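Acetylornithine aminotransferase (Aquifex aeolicus, PDB 2EH6) catalyses the pyridoxal phosphate-dependent transfer of an amino group from N(2)-acetyl-L-ornithine to 2-oxoglutarate, a step of arginine biosynthesis. Local coordinates at residues V12-G17 against K28-F33. Numbering follows the deposited sequence.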
loop_
_atom_site.group_PDB
_atom_site.type_symbol
_atom_site.label_atom_id
_atom_site.label_comp_id
_atom_site.label_asym_id
_atom_site.label_seq_id
_atom_site.Cartn_x
_atom_site.Cartn_y
_atom_site.Cartn_z
ATOM N N VAL A 12 -7.991 -18.362 15.323
ATOM C CA VAL A 12 -9.023 -18.895 14.438
ATOM C C VAL A 12 -8.528 -18.756 13.004
ATOM O O VAL A 12 -8.030 -17.701 12.610
ATOM C CB VAL A 12 -10.376 -18.150 14.606
ATOM C CG1 VAL A 12 -10.235 -16.692 14.217
ATOM C CG2 VAL A 12 -11.442 -18.822 13.762
ATOM N N LYS A 13 -8.647 -19.835 12.236
ATOM C CA LYS A 13 -8.196 -19.852 10.854
ATOM C C LYS A 13 -9.361 -19.944 9.880
ATOM O O LYS A 13 -9.941 -21.016 9.686
ATOM C CB LYS A 13 -7.247 -21.032 10.624
ATOM C CG LYS A 13 -6.004 -21.036 11.508
ATOM C CD LYS A 13 -5.240 -22.350 11.357
ATOM C CE LYS A 13 -3.792 -22.233 11.825
ATOM N NZ LYS A 13 -3.623 -22.557 13.274
ATOM N N PHE A 14 -9.707 -18.820 9.263
ATOM C CA PHE A 14 -10.801 -18.800 8.308
ATOM C C PHE A 14 -10.327 -19.332 6.961
ATOM O O PHE A 14 -9.155 -19.217 6.613
ATOM C CB PHE A 14 -11.362 -17.380 8.179
ATOM C CG PHE A 14 -12.010 -16.876 9.443
ATOM C CD1 PHE A 14 -13.069 -17.578 10.025
ATOM C CD2 PHE A 14 -11.551 -15.717 10.069
ATOM C CE1 PHE A 14 -13.661 -17.135 11.214
ATOM C CE2 PHE A 14 -12.135 -15.266 11.258
ATOM C CZ PHE A 14 -13.193 -15.976 11.832
ATOM N N VAL A 15 -11.235 -19.932 6.202
ATOM C CA VAL A 15 -10.856 -20.477 4.911
ATOM C C VAL A 15 -11.822 -20.069 3.812
ATOM O O VAL A 15 -11.461 -20.050 2.633
ATOM C CB VAL A 15 -10.793 -22.027 4.959
ATOM C CG1 VAL A 15 -9.773 -22.478 6.000
ATOM C CG2 VAL A 15 -12.158 -22.588 5.282
ATOM N N ARG A 16 -13.048 -19.744 4.198
ATOM C CA ARG A 16 -14.061 -19.365 3.229
ATOM C C ARG A 16 -15.145 -18.502 3.843
ATOM O O ARG A 16 -15.420 -18.577 5.043
ATOM C CB ARG A 16 -14.693 -20.626 2.634
ATOM C CG ARG A 16 -15.975 -20.389 1.851
ATOM C CD ARG A 16 -16.539 -21.709 1.341
ATOM N NE ARG A 16 -15.593 -22.397 0.465
ATOM C CZ ARG A 16 -15.447 -22.146 -0.832
ATOM N NH1 ARG A 16 -16.191 -21.220 -1.427
ATOM N NH2 ARG A 16 -14.547 -22.819 -1.534
ATOM N N GLY A 17 -15.765 -17.679 3.008
ATOM C CA GLY A 17 -16.834 -16.832 3.488
ATOM C C GLY A 17 -18.020 -16.859 2.545
ATOM O O GLY A 17 -17.870 -17.087 1.349
ATOM N N LYS A 28 -16.549 -24.578 11.390
ATOM C CA LYS A 28 -17.475 -23.869 12.249
ATOM C C LYS A 28 -17.850 -22.533 11.628
ATOM O O LYS A 28 -17.066 -21.898 10.935
ATOM C CB LYS A 28 -16.796 -23.644 13.602
ATOM C CG LYS A 28 -17.581 -22.678 14.491
ATOM C CD LYS A 28 -16.914 -22.470 15.853
ATOM C CE LYS A 28 -17.931 -22.277 16.982
ATOM N NZ LYS A 28 -17.230 -21.974 18.230
ATOM N N GLU A 29 -19.110 -22.172 11.841
ATOM C CA GLU A 29 -19.705 -20.986 11.238
ATOM C C GLU A 29 -19.701 -19.789 12.179
ATOM O O GLU A 29 -19.987 -19.932 13.362
ATOM C CB GLU A 29 -21.139 -21.312 10.824
ATOM C CG GLU A 29 -21.851 -20.219 10.057
ATOM C CD GLU A 29 -23.249 -20.640 9.664
ATOM O OE1 GLU A 29 -24.106 -20.760 10.564
ATOM O OE2 GLU A 29 -23.487 -20.862 8.460
ATOM N N TYR A 30 -19.376 -18.611 11.646
ATOM C CA TYR A 30 -19.344 -17.391 12.451
ATOM C C TYR A 30 -20.078 -16.230 11.782
ATOM O O TYR A 30 -19.899 -15.982 10.590
ATOM C CB TYR A 30 -17.901 -16.939 12.706
ATOM C CG TYR A 30 -17.005 -17.968 13.344
ATOM C CD1 TYR A 30 -16.388 -18.956 12.578
ATOM C CD2 TYR A 30 -16.744 -17.935 14.713
ATOM C CE1 TYR A 30 -15.531 -19.878 13.156
ATOM C CE2 TYR A 30 -15.891 -18.853 15.300
ATOM C CZ TYR A 30 -15.285 -19.819 14.517
ATOM O OH TYR A 30 -14.419 -20.712 15.098
ATOM N N LEU A 31 -20.906 -15.530 12.556
ATOM C CA LEU A 31 -21.626 -14.358 12.056
ATOM C C LEU A 31 -20.571 -13.255 12.150
ATOM O O LEU A 31 -20.023 -12.994 13.223
ATOM C CB LEU A 31 -22.832 -14.052 12.956
ATOM C CG LEU A 31 -23.746 -12.854 12.658
ATOM C CD1 LEU A 31 -24.235 -12.880 11.224
ATOM C CD2 LEU A 31 -24.931 -12.894 13.620
ATOM N N ASP A 32 -20.284 -12.617 11.024
ATOM C CA ASP A 32 -19.243 -11.602 10.965
ATOM C C ASP A 32 -19.670 -10.164 11.236
ATOM O O ASP A 32 -20.238 -9.502 10.374
ATOM C CB ASP A 32 -18.549 -11.694 9.604
ATOM C CG ASP A 32 -17.377 -10.739 9.473
ATOM O OD1 ASP A 32 -16.939 -10.173 10.497
ATOM O OD2 ASP A 32 -16.887 -10.569 8.341
ATOM N N PHE A 33 -19.382 -9.687 12.440
ATOM C CA PHE A 33 -19.711 -8.318 12.807
ATOM C C PHE A 33 -18.462 -7.448 12.916
ATOM O O PHE A 33 -18.439 -6.455 13.645
ATOM C CB PHE A 33 -20.504 -8.287 14.114
ATOM C CG PHE A 33 -21.988 -8.286 13.905
ATOM C CD1 PHE A 33 -22.598 -9.313 13.193
ATOM C CD2 PHE A 33 -22.770 -7.235 14.371
ATOM C CE1 PHE A 33 -23.968 -9.292 12.941
ATOM C CE2 PHE A 33 -24.137 -7.204 14.126
ATOM C CZ PHE A 33 -24.737 -8.233 13.408
#
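V12 touches Y30 through one methyl, CG2, which lies 3.8 Å from Y30 OH. The same methyl is 4.0 Å from Y30 CZ, so it meets the phenol end of the ring. It approaches obliquely. The two side chains run past each other in opposite directions. V12 CG2 also sits 3.7 Å above the plane of the F14 ring, near its rim, and so packs against both aromatics. F14 makes the main contact. Its CG stands anti to the carbonyl carbon (chi1 -65°), and this swings the ring edge over one face of Y30. F14 CE1 is the closest atom, 3.6 Å from Y30 CD1. The ring centroids are 5.4 Å apart and the planes stand at 85°, a T-shaped (edge-to-face) pair. No hydrogen bond joins the two segments. Y30 OH is instead hydrogen-bonded to D24, which fixes the far end of the phenol. With Y30 cut back to an alanine, the F14 edge would probably lose its aromatic face, a gap would open beside V12 and D24 would lose its hydroxyl partner. L342 of strand 341-346 packs against both side chains. On the second subunit, E68 forms a salt bridge with K13 NZ and Y67 meets F14 edge-to-face. Strand 21-24 lies between the two segments. This is side-chain packing between next-but-one strands of an antiparallel three-stranded meander in a mixed sheet of this class-III aminotransferase; strand 12-18 is outermost within this chain, and through K13 the sheet continues into the second subunit.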